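Local atomic coordinates of 4'-phospho-dehydrooxetanocin synthase (Bacillus megaterium, PDB entry 5UL4), a protein that catalyses the cobalamin-dependent radical S-adenosylmethionine ring contraction of dAMP to an oxetane aldehyde, a step in the biosynthesis of the nucleoside analogue oxetanocin A. Residues Glu494-Leu499 and Lys526-Lys531; Leu459-Ala464 and Asp515-Asp520; Phe476-Lys481 and Ala542-Leu547; Leu641-Tyr646 and Ile656-Phe661. All blocks are in the same frame, centred on the assembly; numbering follows the deposited sequence.

Interaction 1: residues Glu494-Leu499 and Lys526-Lys531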
# COMPACT_ATOMS: atom_id res chain seq x y z
N GLU A 494 -21.84 10.69 13.75
CA GLU A 494 -23.15 11.18 13.35
C GLU A 494 -23.15 12.65 12.95
O GLU A 494 -24.17 13.14 12.47
CB GLU A 494 -24.18 10.96 14.49
CG GLU A 494 -24.56 9.50 14.65
CD GLU A 494 -25.22 9.18 16.00
OE1 GLU A 494 -25.94 10.05 16.53
OE2 GLU A 494 -25.01 8.07 16.53
N ARG A 495 -22.03 13.36 13.08
CA ARG A 495 -22.03 14.77 12.71
C ARG A 495 -22.28 14.93 11.22
O ARG A 495 -21.72 14.21 10.40
CB ARG A 495 -20.71 15.43 13.11
CG ARG A 495 -20.60 15.54 14.63
CD ARG A 495 -19.43 16.35 15.08
NE ARG A 495 -19.42 17.70 14.54
CZ ARG A 495 -18.62 18.66 14.99
NH1 ARG A 495 -17.79 18.41 15.98
NH2 ARG A 495 -18.64 19.86 14.44
N THR A 496 -23.16 15.87 10.88
CA THR A 496 -23.51 16.15 9.49
C THR A 496 -22.96 17.49 9.03
O THR A 496 -23.25 17.92 7.91
CB THR A 496 -25.03 16.09 9.29
OG1 THR A 496 -25.69 16.96 10.22
CG2 THR A 496 -25.52 14.67 9.48
N ASP A 497 -22.16 18.15 9.86
CA ASP A 497 -21.53 19.41 9.49
C ASP A 497 -20.08 19.24 9.06
O ASP A 497 -19.32 20.22 9.06
CB ASP A 497 -21.64 20.42 10.64
CG ASP A 497 -20.89 19.97 11.89
OD1 ASP A 497 -20.75 18.75 12.12
OD2 ASP A 497 -20.45 20.85 12.66
N ALA A 498 -19.68 18.03 8.68
CA ALA A 498 -18.30 17.78 8.27
C ALA A 498 -18.15 17.61 6.76
O ALA A 498 -17.25 18.19 6.16
CB ALA A 498 -17.76 16.53 8.98
N LEU A 499 -19.01 16.84 6.12
CA LEU A 499 -18.82 16.54 4.71
C LEU A 499 -19.50 17.60 3.86
O LEU A 499 -20.72 17.79 3.95
CB LEU A 499 -19.37 15.14 4.40
CG LEU A 499 -18.77 14.02 5.23
CD1 LEU A 499 -19.36 12.69 4.79
CD2 LEU A 499 -17.25 14.02 5.07
N LYS A 526 -25.17 25.59 4.29
CA LYS A 526 -25.62 25.67 2.90
C LYS A 526 -24.90 24.66 2.01
O LYS A 526 -25.50 24.14 1.06
CB LYS A 526 -25.40 27.08 2.36
CG LYS A 526 -25.78 27.24 0.90
CD LYS A 526 -25.23 28.54 0.30
CE LYS A 526 -25.76 28.76 -1.12
NZ LYS A 526 -24.87 29.67 -1.90
N HIS A 527 -23.64 24.35 2.29
CA HIS A 527 -22.85 23.54 1.39
C HIS A 527 -22.67 22.10 1.85
O HIS A 527 -22.05 21.31 1.13
CB HIS A 527 -21.49 24.20 1.17
CG HIS A 527 -21.58 25.51 0.45
ND1 HIS A 527 -21.60 25.59 -0.93
CD2 HIS A 527 -21.65 26.78 0.90
CE1 HIS A 527 -21.67 26.86 -1.29
NE2 HIS A 527 -21.70 27.60 -0.19
N LYS A 528 -23.22 21.72 3.00
CA LYS A 528 -23.05 20.37 3.51
C LYS A 528 -23.73 19.35 2.60
O LYS A 528 -24.72 19.65 1.92
CB LYS A 528 -23.61 20.27 4.94
CG LYS A 528 -25.15 20.31 5.01
CD LYS A 528 -25.67 20.27 6.46
CE LYS A 528 -27.20 20.12 6.48
NZ LYS A 528 -27.78 19.90 7.83
N THR A 529 -23.18 18.14 2.57
CA THR A 529 -23.91 17.09 1.87
C THR A 529 -25.05 16.54 2.72
O THR A 529 -25.92 15.85 2.18
CB THR A 529 -23.00 15.92 1.45
OG1 THR A 529 -22.60 15.18 2.61
CG2 THR A 529 -21.76 16.40 0.66
N GLY A 530 -25.06 16.83 4.01
CA GLY A 530 -26.02 16.26 4.93
C GLY A 530 -25.75 14.83 5.33
O GLY A 530 -26.50 14.29 6.15
N LYS A 531 -24.72 14.19 4.78
CA LYS A 531 -24.40 12.81 5.14
C LYS A 531 -23.56 12.78 6.42
O LYS A 531 -22.65 13.60 6.58
CB LYS A 531 -23.66 12.13 4.00
CG LYS A 531 -24.45 12.04 2.71
CD LYS A 531 -24.09 10.76 1.98
CE LYS A 531 -25.11 10.40 0.91
NZ LYS A 531 -24.76 11.02 -0.41
O HOH W 1 -20.81 15.30 7.82
O HOH W 2 -22.71 16.79 5.51
O HOH W 3 -25.53 19.82 10.13
O HOH W 4 -28.35 17.52 8.94

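Interaction 2: residues Leu459-Ala464 and Asp515-Asp520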
# COMPACT_ATOMS: atom_id res chain seq x y z
N LEU A 459 -11.93 17.29 7.35
CA LEU A 459 -12.87 16.65 6.43
C LEU A 459 -13.65 17.70 5.64
O LEU A 459 -13.90 17.51 4.44
CB LEU A 459 -13.83 15.73 7.20
CG LEU A 459 -13.19 14.55 7.93
CD1 LEU A 459 -14.29 13.67 8.61
CD2 LEU A 459 -12.26 13.75 6.99
N ARG A 460 -14.02 18.81 6.29
CA ARG A 460 -14.71 19.91 5.60
C ARG A 460 -13.87 20.47 4.47
O ARG A 460 -14.36 20.69 3.36
CB ARG A 460 -15.02 21.05 6.58
CG ARG A 460 -16.28 20.96 7.39
CD ARG A 460 -16.47 22.27 8.19
NE ARG A 460 -17.32 22.04 9.35
CZ ARG A 460 -17.29 22.77 10.46
NH1 ARG A 460 -16.45 23.80 10.55
NH2 ARG A 460 -18.11 22.48 11.46
N LEU A 461 -12.59 20.77 4.75
CA LEU A 461 -11.72 21.39 3.76
C LEU A 461 -11.47 20.48 2.58
O LEU A 461 -11.57 20.91 1.42
CB LEU A 461 -10.40 21.80 4.42
CG LEU A 461 -10.58 22.85 5.51
CD1 LEU A 461 -9.38 22.88 6.47
CD2 LEU A 461 -10.76 24.21 4.84
N VAL A 462 -11.16 19.21 2.84
CA VAL A 462 -10.87 18.32 1.72
C VAL A 462 -12.14 18.04 0.91
O VAL A 462 -12.11 18.06 -0.33
CB VAL A 462 -10.22 17.00 2.20
CG1 VAL A 462 -10.05 16.03 1.00
CG2 VAL A 462 -8.83 17.28 2.82
N SER A 463 -13.26 17.80 1.59
CA SER A 463 -14.48 17.50 0.84
C SER A 463 -14.94 18.70 0.03
O SER A 463 -15.38 18.54 -1.12
CB SER A 463 -15.58 17.00 1.78
OG SER A 463 -15.92 17.99 2.73
N ALA A 464 -14.79 19.92 0.58
CA ALA A 464 -15.16 21.13 -0.15
C ALA A 464 -14.37 21.29 -1.45
O ALA A 464 -14.85 21.91 -2.40
CB ALA A 464 -14.97 22.37 0.73
N ASP A 515 -11.67 30.77 5.84
CA ASP A 515 -12.37 31.43 6.94
C ASP A 515 -13.82 30.98 7.03
O ASP A 515 -14.34 30.73 8.13
CB ASP A 515 -12.25 32.95 6.74
CG ASP A 515 -12.79 33.76 7.90
OD1 ASP A 515 -13.61 33.27 8.70
OD2 ASP A 515 -12.40 34.95 8.00
N LYS A 516 -14.48 30.84 5.89
CA LYS A 516 -15.90 30.47 5.90
C LYS A 516 -16.10 29.04 6.38
O LYS A 516 -17.01 28.77 7.18
CB LYS A 516 -16.49 30.68 4.52
CG LYS A 516 -16.80 32.14 4.20
CD LYS A 516 -16.82 32.37 2.69
CE LYS A 516 -17.29 33.78 2.36
NZ LYS A 516 -18.77 33.92 2.53
N LEU A 517 -15.26 28.11 5.91
CA LEU A 517 -15.40 26.71 6.32
C LEU A 517 -15.07 26.51 7.80
O LEU A 517 -15.60 25.59 8.43
CB LEU A 517 -14.52 25.82 5.44
CG LEU A 517 -15.01 25.71 3.99
CD1 LEU A 517 -13.93 25.11 3.13
CD2 LEU A 517 -16.29 24.88 3.92
N LEU A 518 -14.19 27.35 8.37
CA LEU A 518 -13.93 27.23 9.79
C LEU A 518 -15.02 27.87 10.65
O LEU A 518 -15.42 27.29 11.66
CB LEU A 518 -12.59 27.87 10.14
CG LEU A 518 -11.40 26.91 10.27
CD1 LEU A 518 -11.13 26.27 8.92
CD2 LEU A 518 -10.19 27.67 10.79
N ASN A 519 -15.53 29.05 10.26
CA ASN A 519 -16.28 29.89 11.19
C ASN A 519 -17.71 30.20 10.77
O ASN A 519 -18.54 30.46 11.64
CB ASN A 519 -15.56 31.23 11.40
CG ASN A 519 -14.14 31.04 11.86
OD1 ASN A 519 -13.89 30.39 12.88
ND2 ASN A 519 -13.19 31.59 11.10
N ASP A 520 -18.01 30.21 9.47
CA ASP A 520 -19.32 30.65 8.98
C ASP A 520 -20.31 29.49 9.06
O ASP A 520 -20.39 28.67 8.14
CB ASP A 520 -19.18 31.19 7.57
CG ASP A 520 -20.41 31.94 7.08
OD1 ASP A 520 -21.54 31.62 7.53
OD2 ASP A 520 -20.25 32.82 6.21

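Interaction 3: residues Phe476-Lys481 and Ala542-Leu547. With SAM (S-adenosylmethionine), chain D.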
# COMPACT_ATOMS: atom_id res chain seq x y z
N PHE A 476 -12.95 0.62 18.74
CA PHE A 476 -12.64 -0.08 19.99
C PHE A 476 -11.13 -0.20 20.18
O PHE A 476 -10.41 -0.56 19.24
CB PHE A 476 -13.25 -1.48 19.99
CG PHE A 476 -14.74 -1.50 19.82
CD1 PHE A 476 -15.57 -1.32 20.92
CD2 PHE A 476 -15.31 -1.77 18.58
CE1 PHE A 476 -16.95 -1.36 20.79
CE2 PHE A 476 -16.70 -1.81 18.44
CZ PHE A 476 -17.52 -1.61 19.54
N ASP A 477 -10.64 0.12 21.39
CA ASP A 477 -9.28 -0.27 21.72
C ASP A 477 -9.24 -0.81 23.15
O ASP A 477 -10.08 -0.48 23.98
CB ASP A 477 -8.27 0.88 21.57
CG ASP A 477 -8.45 1.96 22.59
OD1 ASP A 477 -9.52 2.58 22.61
OD2 ASP A 477 -7.49 2.23 23.35
N GLN A 478 -8.22 -1.65 23.40
CA GLN A 478 -8.23 -2.55 24.55
C GLN A 478 -8.04 -1.82 25.86
O GLN A 478 -8.50 -2.31 26.91
CB GLN A 478 -7.14 -3.61 24.37
CG GLN A 478 -7.49 -4.67 23.31
CD GLN A 478 -7.16 -4.24 21.89
OE1 GLN A 478 -6.76 -3.10 21.64
NE2 GLN A 478 -7.30 -5.16 20.94
N LEU A 479 -7.41 -0.66 25.85
CA LEU A 479 -7.18 0.10 27.08
C LEU A 479 -8.32 1.06 27.41
O LEU A 479 -8.24 1.78 28.41
CB LEU A 479 -5.85 0.87 27.00
CG LEU A 479 -4.63 -0.03 26.83
CD1 LEU A 479 -3.37 0.79 26.62
CD2 LEU A 479 -4.48 -0.94 28.02
N MET A 480 -9.39 1.08 26.61
CA MET A 480 -10.51 1.97 26.90
C MET A 480 -11.27 1.51 28.15
O MET A 480 -11.56 0.33 28.31
CB MET A 480 -11.49 2.02 25.73
CG MET A 480 -12.68 2.94 25.93
SD MET A 480 -13.91 2.75 24.59
CE MET A 480 -12.86 3.21 23.18
N LYS A 481 -11.60 2.47 29.02
CA LYS A 481 -12.30 2.19 30.27
C LYS A 481 -13.64 2.88 30.23
O LYS A 481 -13.72 4.11 30.09
CB LYS A 481 -11.48 2.66 31.48
CG LYS A 481 -10.21 1.84 31.70
CD LYS A 481 -9.59 2.04 33.08
CE LYS A 481 -8.36 1.14 33.24
NZ LYS A 481 -7.57 1.42 34.46
N ALA A 542 -14.57 -1.13 13.73
CA ALA A 542 -13.27 -1.76 13.78
C ALA A 542 -12.68 -1.74 15.19
O ALA A 542 -12.92 -0.81 15.97
CB ALA A 542 -12.29 -1.08 12.82
N SER A 543 -11.85 -2.75 15.48
CA SER A 543 -11.13 -2.88 16.74
C SER A 543 -9.63 -2.81 16.54
O SER A 543 -9.09 -3.24 15.51
CB SER A 543 -11.46 -4.20 17.45
OG SER A 543 -12.78 -4.18 17.95
N MET A 544 -8.93 -2.29 17.56
CA MET A 544 -7.48 -2.17 17.49
C MET A 544 -6.80 -3.52 17.32
O MET A 544 -7.13 -4.50 17.99
CB MET A 544 -6.96 -1.50 18.77
CG MET A 544 -5.43 -1.41 18.81
SD MET A 544 -4.79 -0.26 17.61
CE MET A 544 -5.33 1.29 18.33
N GLU A 545 -5.81 -3.56 16.44
CA GLU A 545 -4.87 -4.67 16.34
C GLU A 545 -3.54 -4.22 16.91
O GLU A 545 -3.04 -3.14 16.57
CB GLU A 545 -4.69 -5.15 14.90
CG GLU A 545 -5.91 -5.84 14.32
CD GLU A 545 -5.74 -6.19 12.85
OE1 GLU A 545 -4.61 -6.57 12.44
OE2 GLU A 545 -6.74 -6.08 12.10
N ILE A 546 -2.97 -5.02 17.79
CA ILE A 546 -1.79 -4.63 18.55
C ILE A 546 -0.58 -5.25 17.85
O ILE A 546 -0.28 -6.43 18.04
CB ILE A 546 -1.92 -5.06 20.01
CG1 ILE A 546 -3.23 -4.48 20.57
CG2 ILE A 546 -0.71 -4.61 20.82
CD1 ILE A 546 -3.36 -4.45 22.05
N LEU A 547 0.09 -4.47 17.01
CA LEU A 547 1.21 -5.00 16.25
C LEU A 547 2.46 -5.05 17.13
O LEU A 547 2.55 -4.43 18.19
CB LEU A 547 1.49 -4.16 15.00
CG LEU A 547 0.41 -4.02 13.92
CD1 LEU A 547 1.00 -3.40 12.65
CD2 LEU A 547 -0.24 -5.36 13.60
N SAM D . -0.20 5.86 7.81
CA SAM D . -1.37 5.99 6.94
C SAM D . -1.96 7.34 7.29
O SAM D . -1.35 8.07 8.07
OXT SAM D . -3.00 7.75 6.80
CB SAM D . -2.37 4.84 7.13
CG SAM D . -2.92 4.13 5.89
SD SAM D . -3.60 2.47 6.26
CE SAM D . -5.28 2.43 5.59
C5' SAM D . -3.86 2.61 8.04
C4' SAM D . -5.31 2.62 8.51
O4' SAM D . -5.68 1.32 8.91
C3' SAM D . -5.43 3.50 9.74
O3' SAM D . -6.02 4.74 9.42
C2' SAM D . -6.29 2.72 10.71
O2' SAM D . -7.62 3.16 10.66
C1' SAM D . -6.22 1.30 10.21
N9 SAM D . -5.29 0.60 11.11
C8 SAM D . -3.92 0.66 11.10
N7 SAM D . -3.43 -0.12 12.09
C5 SAM D . -4.48 -0.67 12.74
C6 SAM D . -4.56 -1.53 13.81
N6 SAM D . -3.44 -1.97 14.38
N1 SAM D . -5.79 -1.94 14.27
C2 SAM D . -6.95 -1.50 13.67
N3 SAM D . -6.86 -0.63 12.60
C4 SAM D . -5.65 -0.23 12.15

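Interaction 4: residues Leu641-Tyr646 and Ile656-Phe661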
# COMPACT_ATOMS: atom_id res chain seq x y z
N LEU A 641 -24.34 -0.35 17.31
CA LEU A 641 -23.53 0.03 18.46
C LEU A 641 -24.21 1.12 19.27
O LEU A 641 -24.12 1.13 20.51
CB LEU A 641 -22.14 0.48 18.00
CG LEU A 641 -21.18 0.75 19.16
CD1 LEU A 641 -21.12 -0.48 20.06
CD2 LEU A 641 -19.79 1.09 18.64
N LYS A 642 -24.90 2.05 18.61
CA LYS A 642 -25.63 3.04 19.39
C LYS A 642 -26.68 2.36 20.26
O LYS A 642 -26.92 2.76 21.41
CB LYS A 642 -26.30 4.08 18.49
CG LYS A 642 -26.61 5.34 19.28
CD LYS A 642 -27.27 6.41 18.44
CE LYS A 642 -27.16 7.78 19.12
NZ LYS A 642 -25.75 8.27 19.38
N TYR A 643 -27.28 1.30 19.73
CA TYR A 643 -28.32 0.56 20.44
C TYR A 643 -27.74 -0.27 21.57
O TYR A 643 -28.33 -0.35 22.65
CB TYR A 643 -29.06 -0.31 19.45
CG TYR A 643 -30.22 -1.13 19.99
CD1 TYR A 643 -31.38 -0.52 20.44
CD2 TYR A 643 -30.16 -2.51 19.99
CE1 TYR A 643 -32.46 -1.28 20.91
CE2 TYR A 643 -31.23 -3.28 20.44
CZ TYR A 643 -32.37 -2.67 20.91
OH TYR A 643 -33.39 -3.46 21.36
N LEU A 644 -26.59 -0.91 21.34
CA LEU A 644 -25.93 -1.64 22.42
C LEU A 644 -25.55 -0.71 23.58
O LEU A 644 -25.84 -1.00 24.75
CB LEU A 644 -24.71 -2.39 21.88
CG LEU A 644 -25.03 -3.57 20.95
CD1 LEU A 644 -23.78 -4.11 20.27
CD2 LEU A 644 -25.70 -4.67 21.74
N VAL A 645 -24.92 0.42 23.26
CA VAL A 645 -24.51 1.37 24.30
C VAL A 645 -25.74 1.93 25.02
O VAL A 645 -25.69 2.20 26.23
CB VAL A 645 -23.65 2.50 23.71
CG1 VAL A 645 -23.36 3.59 24.76
CG2 VAL A 645 -22.36 1.93 23.15
N TYR A 646 -26.84 2.15 24.29
CA TYR A 646 -28.06 2.62 24.93
C TYR A 646 -28.57 1.61 25.96
O TYR A 646 -28.97 2.00 27.07
CB TYR A 646 -29.13 2.91 23.88
CG TYR A 646 -30.42 3.44 24.49
CD1 TYR A 646 -30.56 4.79 24.78
CD2 TYR A 646 -31.49 2.59 24.76
CE1 TYR A 646 -31.72 5.28 25.35
CE2 TYR A 646 -32.66 3.07 25.32
CZ TYR A 646 -32.77 4.42 25.61
OH TYR A 646 -33.92 4.91 26.17
N ILE A 656 -33.88 9.45 21.60
CA ILE A 656 -34.56 10.14 20.50
C ILE A 656 -33.99 9.72 19.16
O ILE A 656 -34.74 9.46 18.21
CB ILE A 656 -34.47 11.67 20.69
CG1 ILE A 656 -35.05 12.07 22.04
CG2 ILE A 656 -35.16 12.39 19.53
CD1 ILE A 656 -34.64 13.46 22.48
N ILE A 657 -32.66 9.64 19.06
CA ILE A 657 -32.03 9.32 17.78
C ILE A 657 -32.42 7.92 17.34
O ILE A 657 -32.80 7.70 16.18
CB ILE A 657 -30.50 9.47 17.89
CG1 ILE A 657 -30.14 10.93 18.20
CG2 ILE A 657 -29.84 8.98 16.60
CD1 ILE A 657 -28.70 11.13 18.61
N LEU A 658 -32.33 6.95 18.25
CA LEU A 658 -32.72 5.59 17.89
C LEU A 658 -34.20 5.52 17.51
O LEU A 658 -34.55 4.83 16.54
CB LEU A 658 -32.41 4.64 19.05
CG LEU A 658 -30.91 4.34 19.19
CD1 LEU A 658 -30.58 3.67 20.51
CD2 LEU A 658 -30.45 3.48 18.03
N SER A 659 -35.06 6.25 18.22
CA SER A 659 -36.48 6.27 17.88
C SER A 659 -36.72 6.93 16.53
O SER A 659 -37.53 6.46 15.73
CB SER A 659 -37.28 6.99 18.97
OG SER A 659 -37.07 6.39 20.22
N ASP A 660 -36.01 8.04 16.25
CA ASP A 660 -36.05 8.63 14.92
C ASP A 660 -35.64 7.62 13.85
O ASP A 660 -36.32 7.48 12.82
CB ASP A 660 -35.13 9.85 14.86
CG ASP A 660 -35.81 11.12 15.33
OD1 ASP A 660 -37.06 11.19 15.25
OD2 ASP A 660 -35.10 12.04 15.78
N PHE A 661 -34.52 6.92 14.07
CA PHE A 661 -34.03 6.00 13.05
C PHE A 661 -35.02 4.88 12.81
O PHE A 661 -35.28 4.51 11.66
CB PHE A 661 -32.67 5.43 13.46
CG PHE A 661 -32.22 4.27 12.61
CD1 PHE A 661 -31.79 4.46 11.32
CD2 PHE A 661 -32.25 2.98 13.12
CE1 PHE A 661 -31.38 3.39 10.54
CE2 PHE A 661 -31.84 1.91 12.36
CZ PHE A 661 -31.40 2.11 11.06

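Interaction 1: residues Glu494-Leu499 and Lys526-Lys531
K528 lays its side chain alongside T496. Its CB lies 3.8 Å from T496 O, and CD passes the same oxygen at 3.7 Å. Beyond CG the chain is extended, and this carries NZ to the T496 side chain. There NZ and T496 OG1 are joined through two waters, not directly. NZ also forms a salt bridge with E525, one turn back on helix 521-527. K528 is the first residue past that helix. The contact joins the exit of helix 521-527 to the loop that follows helix 484-493, at the surface of the radical SAM core and away from the annotated sites. T529 N donates to L499 O across the segments, 2.8 Å and nearly straight at 173°. T529 OG1 also accepts from K531 N, 3.2 Å away, which makes an ST turn. OG1 stands between the backbone N and the carbonyl carbon (chi1 71°), which places it 3.7 Å from L499 CB. On the T496 side, CG2 rests 3.5 Å from G530 O. A third water accepts from L499 N and lies near R495 O and K531 O. A fourth lies 2.7 Å from both T496 O and L499 O and takes a weak bond from G530 N.

Interaction 2: residues Leu459-Ala464 and Asp515-Asp520
Helix segments 459-464 and 515-519 run roughly antiparallel, with 138° between their directions. Their axes come within 10.1 Å. The closest CA pair is R460 and L517. This is helix-helix packing inside the radical SAM core, the partial TIM barrel. Helix 452-464 leads directly into strand 468-473, which its other side covers: L459 and V462 both touch L469. Helix 510-519 therefore lies on the outer side of that layer.

L517 carries the apolar part. Its CD1 meets L461 CD2 at 3.7 Å and A464 CB at 3.8 Å. The two leucine side chains meet at a slant, and L461 CD2 also lies 4.1 Å from L517 CB. L518 starts out from the far side of its helix, but its tip bends back toward the contact.

R460 carries the polar part. Its chain is extended from CG to NE and runs across to the last turn of helix 510-519. NH1 gives a hydrogen bond to L517 O at 2.9 Å. The angle at the hydrogen is 137°, so the bond is bent, and the oxygen lies 27° out of the guanidinium plane. NH2 makes a salt bridge with D497, so the guanidinium is held from two sources and its rotation is limited. D497 shares its carboxylate between R460 and R495. Within helix 452-464, S463 OG donates to L459 O at 2.7 Å. The backbone N of S463 reaches the same oxygen from the opposite face of its carbonyl plane.

Interaction 3: residues Phe476-Lys481 and Ala542-Leu547
The Q478 side-chain amide acts here as a third rung beside a single backbone bridge. Q478 NE2 donates to M544 O at 3.0 Å, with 166° at the hydrogen. It comes in from above the carbonyl plane, 36° out of it. The bend at chi2, 84°, turns the amide toward the other segment. At its other end OE1 is buried without a polar partner in the model. It packs against M544 CB at 3.3 Å and I546 CD1 at 3.7 Å.

The bridge pairs F476 with S543. F476 N donates to A542 O at 3.1 Å, and M544 N donates to F476 O at 2.8 Å. S543 OG sits 3.4 Å from F476 CB and is hydrogen-bonded to S594. M544 CB also meets D477 CB. The carboxylate of D477 turns away, to R445, Q442 and Y552.

E545, the residue after M544, turns its backbone to S-adenosylmethionine. E545 N donates to adenine N1, and adenine N6 donates to E545 O, though the modelled length of this second bond is doubtfully short. The hydrogen bonds to this adenine edge come from the E545 backbone, while E545 CB and M544 SD pack beside it. M544 SD lies 3.9 Å from both ring N1 and the amino nitrogen N6. Bonds from F476 and Q478 hold A542 and M544, just ahead of E545.

Segment 476-481 lies in the loop between strand 468-473 and helix 484-493. D477 to M480 form a type I turn. F476 packs on helices 484-493 and 588-616, while I546 packs on helix 551-562 and pairs through its backbone with Y581.

Interaction 4: residues Leu641-Tyr646 and Ile656-Phe661
L658 pushes its CD1 methyl between two tyrosines of helix 620-648. The methyl meets Y646 at CB, 3.7 Å away, and at CG, 4.0 Å away. It lies 3.8 Å from Y643 CA. It also lies at the edge of the Y643 ring, 4.3 Å from Y643 CD1. L658 also touches W693 of helix 683-709, whose ring also meets that of Y643.

K642 makes the second part of the contact. Its aliphatic chain crosses I657 at about a right angle. K642 CE lies 3.7 Å from I657 CD1 and 3.9 Å from I657 CG2. A bend at chi4, 60°, turns the ammonium group off this path, and NZ forms a salt bridge with E494.

The two helices follow each other in the chain and form a helical hairpin in the C-terminal helix bundle. Their short segments cross at -137°, with axes 10.6 Å apart. The two segments meet by van der Waals packing alone. The fit therefore depends on shape. The lysine contributes its methylenes here, and its ammonium group pairs with E494, which probably offsets much of the charge.

Interactions 2 and 3 are buried, interaction 4 partly so, and interaction 1 lies at the surface. Their chemistry follows: bridging waters at 1, a small leucine-alanine contact with one arginine bond at 2, main-chain pairing at 3, apolar packing at 4. Interactions 1 and 2 touch through D497 and R460, and use consecutive helices, 510-519 in 2 and 521-527 in 1. E494 of interaction 1 reaches K642 of interaction 4, so this salt bridge ties the radical SAM core to the C-terminal bundle. F476 of interaction 3 meets L641 in a second, apolar link to that bundle. Only interaction 3 touches S-adenosylmethionine; interaction 1 is nested in the loop it closes, with nearest atoms about 13 Å apart.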